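Local coordinates for DUF2020 domain-containing protein (Corynebacterium diphtheriae, PDB 3V7B) that is of unknown function, a DUF2020 domain of the Mog1p/PsbP clan built on an antiparallel sheet flanked by helices, at residues Q42-Q47 with A66-V71; P29-Q34 with C58-Y63. One frame throughout, in Å; residues are numbered along the deposited sequence.

Interaction 1 (Q42-Q47 with A66-V71). With EDO (1,2-ethanediol), chain C.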
ATOM      1  N   GLN A  42      -4.488   9.097  12.622  1.00 21.15           N
ATOM      2  CA  GLN A  42      -4.746  10.504  12.349  1.00 21.76           C
ATOM      3  C   GLN A  42      -6.100  10.688  11.743  1.00 20.58           C
ATOM      4  O   GLN A  42      -6.559   9.859  10.936  1.00 22.25           O
ATOM      5  CB  GLN A  42      -3.712  11.091  11.399  1.00 22.17           C
ATOM      6  CG  GLN A  42      -2.300  11.042  11.936  1.00 23.31           C
ATOM      7  CD  GLN A  42      -1.281  11.680  10.972  1.00 22.54           C
ATOM      8  OE1 GLN A  42      -1.432  11.629   9.753  1.00 23.49           O
ATOM      9  NE2 GLN A  42      -0.284  12.336  11.543  1.00 23.48           N
ATOM     10  N   ARG A  43      -6.771  11.781  12.128  1.00 18.33           N
ATOM     11  CA  ARG A  43      -8.029  12.113  11.503  1.00 19.28           C
ATOM     12  C   ARG A  43      -7.983  12.286   9.975  1.00 19.53           C
ATOM     13  O   ARG A  43      -7.022  12.832   9.439  1.00 19.43           O
ATOM     14  CB  ARG A  43      -8.617  13.364  12.148  1.00 18.54           C
ATOM     15  CG  ARG A  43      -8.897  13.120  13.631  1.00 19.04           C
ATOM     16  CD  ARG A  43      -9.295  14.414  14.308  1.00 19.56           C
ATOM     17  NE  ARG A  43      -9.494  14.309  15.754  1.00 19.94           N
ATOM     18  CZ  ARG A  43      -8.512  14.378  16.669  1.00 21.71           C
ATOM     19  NH1 ARG A  43      -7.236  14.507  16.306  1.00 20.64           N
ATOM     20  NH2 ARG A  43      -8.781  14.327  17.968  1.00 21.43           N
HETATM   21  N   MSE A  44      -9.045  11.850   9.298  1.00 20.19           N
HETATM   22  CA  MSE A  44      -9.152  11.932   7.830  1.00 20.93           C
HETATM   23  C   MSE A  44      -9.579  13.311   7.327  1.00 21.03           C
HETATM   24  O   MSE A  44     -10.633  13.874   7.750  1.00 24.52           O
HETATM   25  CB  MSE A  44     -10.157  10.891   7.282  1.00 21.44           C
HETATM   26  CG  MSE A  44      -9.961  10.501   5.784  1.00 22.15           C
HETATM   27 SE   MSE A  44      -8.430   9.323   5.541  0.86 20.31          SE
HETATM   28  CE  MSE A  44      -9.014   7.803   6.527  1.00 21.37           C
ATOM     29  N   THR A  45      -8.796  13.843   6.416  1.00 20.66           N
ATOM     30  CA  THR A  45      -9.171  15.006   5.642  1.00 21.09           C
ATOM     31  C   THR A  45      -9.835  14.603   4.333  1.00 21.09           C
ATOM     32  O   THR A  45     -10.731  15.279   3.856  1.00 23.06           O
ATOM     33  CB  THR A  45      -7.945  15.865   5.280  1.00 22.54           C
ATOM     34  OG1 THR A  45      -7.425  16.436   6.487  1.00 24.86           O
ATOM     35  CG2 THR A  45      -8.387  17.005   4.417  1.00 22.63           C
ATOM     36  N   GLY A  46      -9.346  13.550   3.710  1.00 18.38           N
ATOM     37  CA  GLY A  46      -9.890  13.136   2.423  1.00 18.87           C
ATOM     38  C   GLY A  46      -9.176  11.890   1.965  1.00 17.14           C
ATOM     39  O   GLY A  46      -8.206  11.442   2.632  1.00 16.46           O
ATOM     40  N   GLN A  47      -9.624  11.353   0.827  1.00 16.72           N
ATOM     41  CA  GLN A  47      -9.067  10.125   0.294  1.00 16.87           C
ATOM     42  C   GLN A  47      -9.384   9.989  -1.162  1.00 16.55           C
ATOM     43  O   GLN A  47     -10.279  10.614  -1.613  1.00 17.00           O
ATOM     44  CB  GLN A  47      -9.574   8.920   1.066  1.00 18.58           C
ATOM     45  CG  GLN A  47     -11.033   8.576   0.833  1.00 21.58           C
ATOM     46  CD  GLN A  47     -11.498   7.596   1.887  1.00 23.45           C
ATOM     47  OE1 GLN A  47     -12.137   8.003   2.845  1.00 26.59           O
ATOM     48  NE2 GLN A  47     -11.151   6.332   1.731  1.00 23.23           N
ATOM     49  N   ALA A  66       1.734  15.347   2.637  1.00 21.49           N
ATOM     50  CA  ALA A  66       2.000  13.948   2.326  1.00 20.73           C
ATOM     51  C   ALA A  66       0.873  13.052   2.918  1.00 17.88           C
ATOM     52  O   ALA A  66       0.448  13.234   4.047  1.00 19.88           O
ATOM     53  CB  ALA A  66       3.369  13.541   2.906  1.00 20.18           C
ATOM     54  N   PRO A  67       0.424  12.058   2.168  1.00 17.96           N
ATOM     55  CA  PRO A  67      -0.658  11.239   2.718  1.00 18.32           C
ATOM     56  C   PRO A  67      -0.321  10.557   4.054  1.00 16.51           C
ATOM     57  O   PRO A  67       0.866  10.296   4.337  1.00 18.87           O
ATOM     58  CB  PRO A  67      -0.933  10.210   1.613  1.00 18.95           C
ATOM     59  CG  PRO A  67       0.042  10.452   0.547  1.00 19.31           C
ATOM     60  CD  PRO A  67       0.764  11.724   0.773  1.00 17.85           C
ATOM     61  N   GLN A  68      -1.336  10.207   4.839  1.00 17.05           N
ATOM     62  CA  GLN A  68      -1.069   9.445   6.070  1.00 16.37           C
ATOM     63  C   GLN A  68      -0.812   7.960   5.724  1.00 15.12           C
ATOM     64  O   GLN A  68      -0.082   7.281   6.436  1.00 15.73           O
ATOM     65  CB  GLN A  68      -2.146   9.621   7.152  1.00 15.93           C
ATOM     66  CG  GLN A  68      -3.500   8.936   6.872  1.00 16.29           C
ATOM     67  CD  GLN A  68      -4.334   8.922   8.154  1.00 17.56           C
ATOM     68  OE1 GLN A  68      -3.892   8.423   9.180  1.00 18.33           O
ATOM     69  NE2 GLN A  68      -5.481   9.585   8.124  1.00 17.45           N
ATOM     70  N   ALA A  69      -1.449   7.445   4.694  1.00 15.24           N
ATOM     71  CA  ALA A  69      -1.273   6.042   4.283  1.00 13.98           C
ATOM     72  C   ALA A  69      -1.567   5.927   2.799  1.00 15.14           C
ATOM     73  O   ALA A  69      -2.478   6.558   2.230  1.00 15.36           O
ATOM     74  CB  ALA A  69      -2.196   5.098   5.082  1.00 14.45           C
ATOM     75  N   THR A  70      -0.822   5.061   2.171  1.00 14.39           N
ATOM     76  CA  THR A  70      -1.030   4.742   0.772  1.00 13.99           C
ATOM     77  C   THR A  70      -1.033   3.223   0.630  1.00 13.00           C
ATOM     78  O   THR A  70      -0.110   2.544   1.120  1.00 11.99           O
ATOM     79  CB  THR A  70       0.138   5.329  -0.077  1.00 15.38           C
ATOM     80  OG1 THR A  70       0.163   6.771   0.014  1.00 16.48           O
ATOM     81  CG2 THR A  70       0.074   4.847  -1.552  1.00 14.99           C
ATOM     82  N   VAL A  71      -2.023   2.690  -0.100  1.00 11.69           N
ATOM     83  CA  VAL A  71      -2.136   1.253  -0.267  1.00 12.35           C
ATOM     84  C   VAL A  71      -2.193   0.990  -1.751  1.00 12.19           C
ATOM     85  O   VAL A  71      -3.042   1.546  -2.450  1.00 10.03           O
ATOM     86  CB  VAL A  71      -3.399   0.652   0.410  1.00 13.06           C
ATOM     87  CG1 VAL A  71      -3.549  -0.829   0.104  1.00 13.52           C
ATOM     88  CG2 VAL A  71      -3.342   0.906   1.952  1.00 12.66           C
TER
HETATM   89  C1  EDO C 401       3.500   8.547   3.476  1.00 23.41           C
HETATM   90  O1  EDO C 401       3.080   9.825   2.971  1.00 22.16           O
HETATM   91  C2  EDO C 401       2.426   7.500   3.135  1.00 21.57           C
HETATM   92  O2  EDO C 401       2.076   7.354   1.738  1.00 22.70           O
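Gln-68 reaches across to the loop that leads into strand 46-50, where its NE2 donates a hydrogen bond to the backbone O of Gln-42 over 3.0 Å. The bond is nearly straight at the hydrogen, and the acceptor lies close to the amide plane of Gln-68, although NE2 itself stands 53° above the carbonyl plane and so misses the lone pairs. The SE of selenomethionine Met-44 approaches the same NE2 at 3.9 Å. The Gln-42 side chain slides past Gln-68 in the opposite direction, its OE1 3.4 Å from CB of Gln-68; the two amide planes are turned 61° apart, and no bond joins them. Instead, OE1 of Gln-42 accepts from ND2 of Asn-131. With chi1 at 72°, CG of Gln-68 sits between its own N and carbonyl carbon, and an extended chain then carries the amide across. On segment 66-71 sits an ethanediol, probably from the crystallisation liquor: its O1 donates to Pro-67 O and its O2 pairs with Thr-70 OG1, both at 2.6 Å. Strand 57-61 lies between strands 46-50 and 69-75 in the sheet, and each neighbour meets it with a classic bulge, Thr-45/Gly-46 facing Trp-61 and Gln-68/Ala-69 facing Phe-60.

Interaction 2 (P29-Q34 with C58-Y63)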
ATOM      1  N   PRO A  29     -12.419   0.754  -2.117  1.00 18.98           N
ATOM      2  CA  PRO A  29     -13.393  -0.379  -2.122  1.00 20.47           C
ATOM      3  C   PRO A  29     -13.107  -1.468  -1.134  1.00 20.25           C
ATOM      4  O   PRO A  29     -14.034  -2.207  -0.733  1.00 22.38           O
ATOM      5  CB  PRO A  29     -13.373  -0.906  -3.580  1.00 22.30           C
ATOM      6  CG  PRO A  29     -12.788   0.200  -4.368  1.00 21.77           C
ATOM      7  CD  PRO A  29     -11.880   1.031  -3.439  1.00 19.59           C
ATOM      8  N   TYR A  30     -11.891  -1.507  -0.607  1.00 17.67           N
ATOM      9  CA  TYR A  30     -11.527  -2.622   0.234  1.00 17.99           C
ATOM     10  C   TYR A  30     -11.002  -2.258   1.620  1.00 18.58           C
ATOM     11  O   TYR A  30     -10.489  -3.105   2.301  1.00 19.34           O
ATOM     12  CB  TYR A  30     -10.485  -3.501  -0.479  1.00 16.19           C
ATOM     13  CG  TYR A  30      -9.338  -2.760  -1.079  1.00 14.86           C
ATOM     14  CD1 TYR A  30      -8.183  -2.578  -0.352  1.00 13.61           C
ATOM     15  CD2 TYR A  30      -9.401  -2.242  -2.390  1.00 15.60           C
ATOM     16  CE1 TYR A  30      -7.097  -1.937  -0.899  1.00 13.76           C
ATOM     17  CE2 TYR A  30      -8.314  -1.568  -2.955  1.00 13.84           C
ATOM     18  CZ  TYR A  30      -7.187  -1.416  -2.217  1.00 14.20           C
ATOM     19  OH  TYR A  30      -6.129  -0.770  -2.772  1.00 13.52           O
ATOM     20  N   LEU A  31     -11.047  -0.986   1.998  1.00 17.61           N
ATOM     21  CA  LEU A  31     -10.568  -0.570   3.328  1.00 18.46           C
ATOM     22  C   LEU A  31     -11.563   0.504   3.811  1.00 21.09           C
ATOM     23  O   LEU A  31     -11.789   1.496   3.118  1.00 21.72           O
ATOM     24  CB  LEU A  31      -9.189   0.024   3.261  1.00 17.83           C
ATOM     25  CG  LEU A  31      -8.010  -0.915   3.066  1.00 16.67           C
ATOM     26  CD1 LEU A  31      -6.677  -0.156   3.098  1.00 17.24           C
ATOM     27  CD2 LEU A  31      -7.998  -2.044   4.117  1.00 15.82           C
ATOM     28  N   ASP A  32     -12.111   0.303   4.992  1.00 20.47           N
ATOM     29  CA  ASP A  32     -13.022   1.263   5.570  1.00 21.71           C
ATOM     30  C   ASP A  32     -12.277   2.489   6.077  1.00 20.15           C
ATOM     31  O   ASP A  32     -11.278   2.359   6.809  1.00 16.68           O
ATOM     32  CB  ASP A  32     -13.755   0.546   6.709  1.00 25.04           C
ATOM     33  CG  ASP A  32     -14.691   1.458   7.482  1.00 30.91           C
ATOM     34  OD1 ASP A  32     -15.858   1.543   7.042  1.00 34.50           O
ATOM     35  OD2 ASP A  32     -14.267   2.069   8.536  1.00 33.14           O
ATOM     36  N   SER A  33     -12.771   3.681   5.703  1.00 20.06           N
ATOM     37  CA  SER A  33     -12.115   4.958   6.043  1.00 20.95           C
ATOM     38  C   SER A  33     -11.975   5.125   7.566  1.00 19.87           C
ATOM     39  O   SER A  33     -10.907   5.498   8.056  1.00 19.58           O
ATOM     40  CB  SER A  33     -12.886   6.161   5.430  1.00 23.00           C
ATOM     41  OG  SER A  33     -13.493   5.728   4.169  1.00 27.07           O
ATOM     42  N   GLN A  34     -13.029   4.813   8.313  1.00 21.99           N
ATOM     43  CA  GLN A  34     -12.952   4.924   9.784  1.00 21.18           C
ATOM     44  C   GLN A  34     -11.874   4.019  10.352  1.00 20.16           C
ATOM     45  O   GLN A  34     -11.116   4.430  11.192  1.00 18.41           O
ATOM     46  CB  GLN A  34     -14.284   4.644  10.456  1.00 24.97           C
ATOM     47  CG  GLN A  34     -15.329   5.710  10.214  1.00 29.94           C
ATOM     48  CD  GLN A  34     -16.561   5.396  11.017  1.00 33.64           C
ATOM     49  OE1 GLN A  34     -17.547   4.890  10.490  1.00 42.46           O
ATOM     50  NE2 GLN A  34     -16.467   5.588  12.317  1.00 38.57           N
ATOM     51  N   CYS A  58      -5.392   3.060  -3.165  1.00 12.42           N
ATOM     52  CA  CYS A  58      -6.183   3.918  -2.262  1.00 13.28           C
ATOM     53  C   CYS A  58      -5.176   4.791  -1.493  1.00 13.05           C
ATOM     54  O   CYS A  58      -4.173   4.314  -0.948  1.00 14.63           O
ATOM     55  CB  CYS A  58      -7.032   3.116  -1.277  1.00 12.79           C
ATOM     56  SG  CYS A  58      -8.286   2.085  -2.093  1.00 16.73           S
ATOM     57  N   VAL A  59      -5.491   6.069  -1.414  1.00 12.48           N
ATOM     58  CA  VAL A  59      -4.624   7.017  -0.683  1.00 12.21           C
ATOM     59  C   VAL A  59      -5.434   7.822   0.320  1.00 13.46           C
ATOM     60  O   VAL A  59      -6.557   8.236   0.022  1.00 14.46           O
ATOM     61  CB  VAL A  59      -3.983   7.985  -1.629  1.00 12.84           C
ATOM     62  CG1 VAL A  59      -2.944   8.850  -0.860  1.00 11.95           C
ATOM     63  CG2 VAL A  59      -3.307   7.233  -2.777  1.00 12.68           C
ATOM     64  N   PHE A  60      -4.873   7.978   1.525  1.00 13.51           N
ATOM     65  CA  PHE A  60      -5.592   8.531   2.617  1.00 15.36           C
ATOM     66  C   PHE A  60      -4.772   9.675   3.206  1.00 16.41           C
ATOM     67  O   PHE A  60      -3.620   9.518   3.589  1.00 16.00           O
ATOM     68  CB  PHE A  60      -5.880   7.512   3.723  1.00 15.41           C
ATOM     69  CG  PHE A  60      -6.491   6.205   3.268  1.00 15.57           C
ATOM     70  CD1 PHE A  60      -7.868   6.038   3.218  1.00 15.77           C
ATOM     71  CD2 PHE A  60      -5.683   5.159   2.812  1.00 15.08           C
ATOM     72  CE1 PHE A  60      -8.435   4.828   2.875  1.00 15.61           C
ATOM     73  CE2 PHE A  60      -6.278   3.977   2.364  1.00 16.02           C
ATOM     74  CZ  PHE A  60      -7.655   3.817   2.400  1.00 15.82           C
ATOM     75  N   TRP A  61      -5.434  10.817   3.306  1.00 16.56           N
ATOM     76  CA  TRP A  61      -4.845  12.046   3.796  1.00 16.26           C
ATOM     77  C   TRP A  61      -5.406  12.505   5.113  1.00 16.98           C
ATOM     78  O   TRP A  61      -6.603  12.423   5.361  1.00 16.16           O
ATOM     79  CB  TRP A  61      -5.088  13.191   2.804  1.00 16.59           C
ATOM     80  CG  TRP A  61      -4.141  13.181   1.649  1.00 16.17           C
ATOM     81  CD1 TRP A  61      -2.867  13.791   1.539  1.00 15.82           C
ATOM     82  CD2 TRP A  61      -4.424  12.619   0.368  1.00 15.20           C
ATOM     83  NE1 TRP A  61      -2.327  13.593   0.299  1.00 16.47           N
ATOM     84  CE2 TRP A  61      -3.262  12.886  -0.473  1.00 15.15           C
ATOM     85  CE3 TRP A  61      -5.498  11.890  -0.144  1.00 16.22           C
ATOM     86  CZ2 TRP A  61      -3.176  12.401  -1.741  1.00 17.72           C
ATOM     87  CZ3 TRP A  61      -5.406  11.448  -1.461  1.00 16.37           C
ATOM     88  CH2 TRP A  61      -4.270  11.696  -2.222  1.00 15.61           C
ATOM     89  N   SER A  62      -4.511  13.013   5.955  1.00 16.71           N
ATOM     90  CA  SER A  62      -4.862  13.814   7.127  1.00 18.43           C
ATOM     91  C   SER A  62      -4.373  15.241   6.891  1.00 20.29           C
ATOM     92  O   SER A  62      -4.263  15.672   5.749  1.00 21.17           O
ATOM     93  CB  SER A  62      -4.220  13.256   8.381  1.00 18.61           C
ATOM     94  OG  SER A  62      -4.790  13.840   9.564  1.00 19.98           O
ATOM     95  N   TYR A  63      -4.032  15.974   7.941  1.00 22.25           N
ATOM     96  CA  TYR A  63      -3.670  17.357   7.744  1.00 25.15           C
ATOM     97  C   TYR A  63      -2.330  17.597   6.977  1.00 26.33           C
ATOM     98  O   TYR A  63      -2.203  18.596   6.265  1.00 29.34           O
ATOM     99  CB  TYR A  63      -3.674  18.109   9.090  1.00 27.67           C
ATOM    100  CG  TYR A  63      -2.641  17.605  10.086  1.00 31.03           C
ATOM    101  CD1 TYR A  63      -1.313  18.122  10.090  1.00 34.80           C
ATOM    102  CD2 TYR A  63      -2.968  16.628  11.027  1.00 32.69           C
ATOM    103  CE1 TYR A  63      -0.356  17.658  11.001  1.00 36.24           C
ATOM    104  CE2 TYR A  63      -2.022  16.169  11.926  1.00 34.69           C
ATOM    105  CZ  TYR A  63      -0.723  16.688  11.901  1.00 36.40           C
ATOM    106  OH  TYR A  63       0.213  16.204  12.769  1.00 41.79           O
TER
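Cys-58 SG packs against the ring of Tyr-30, 3.7 Å from CZ and 3.6 Å from OH, a sulfur-aromatic contact. The sulfur lies 4.2 Å from the ring centroid and 34° off its normal, an oblique approach. A chi1 of 48° places the Tyr-30 ring between its backbone N and carbonyl carbon, and its far end thereby comes nearer the strand than its CB direction alone would suggest. The ring's other neighbours include Ala-145 and Leu-149 of helix 135-149 and Val-71 of strand 69-75, while OH bonds to the backbone O of Pro-56. Next along the chain, Leu-31 crosses Phe-60 at about a right angle, with CD1 4.2 Å from CZ; Val-36 of helix 33-40 touches both residues. These four residues are buried, whereas Pro-29 is exposed and adds a single touch, CD to Cys-58 SG at 4.0 Å. The CB of exposed Asp-32 points away from the strand; as N-cap, its OD2 accepts from Trp-35 N. No hydrogen bond crosses between the two segments. Their cohesion is therefore apolar and sulfur-aromatic, and the disulfide from Cys-58 to Cys-28, just before Pro-29, adds a covalent tie that fastens the approach to helix 33-40 onto the sheet.

Interactions 1 and 2 have centres about 6 Å apart and meet on strand 57-61, the sheet neighbour of both strands used by interaction 1. Their segments alternate along the chain, so 42-47 follows helix 33-40, which begins in 29-34, and leads through strand 46-50 to 58-63. Direct bonds join them: Arg-43 O lies 2.5 Å from Ser-62 OG, and Gln-68 N lies 2.7 Å from Phe-60 O. Gln-47 OE1 also pairs with Ser-33 OG at 3.0 Å, connecting the edge strand to the first turn of the helix. Interaction 1 centres on one hydrogen bond and is partly buried, whereas interaction 2 has none across its segments and is buried. No active site is known, and the ethanediol on 66-71 is not evidence of one.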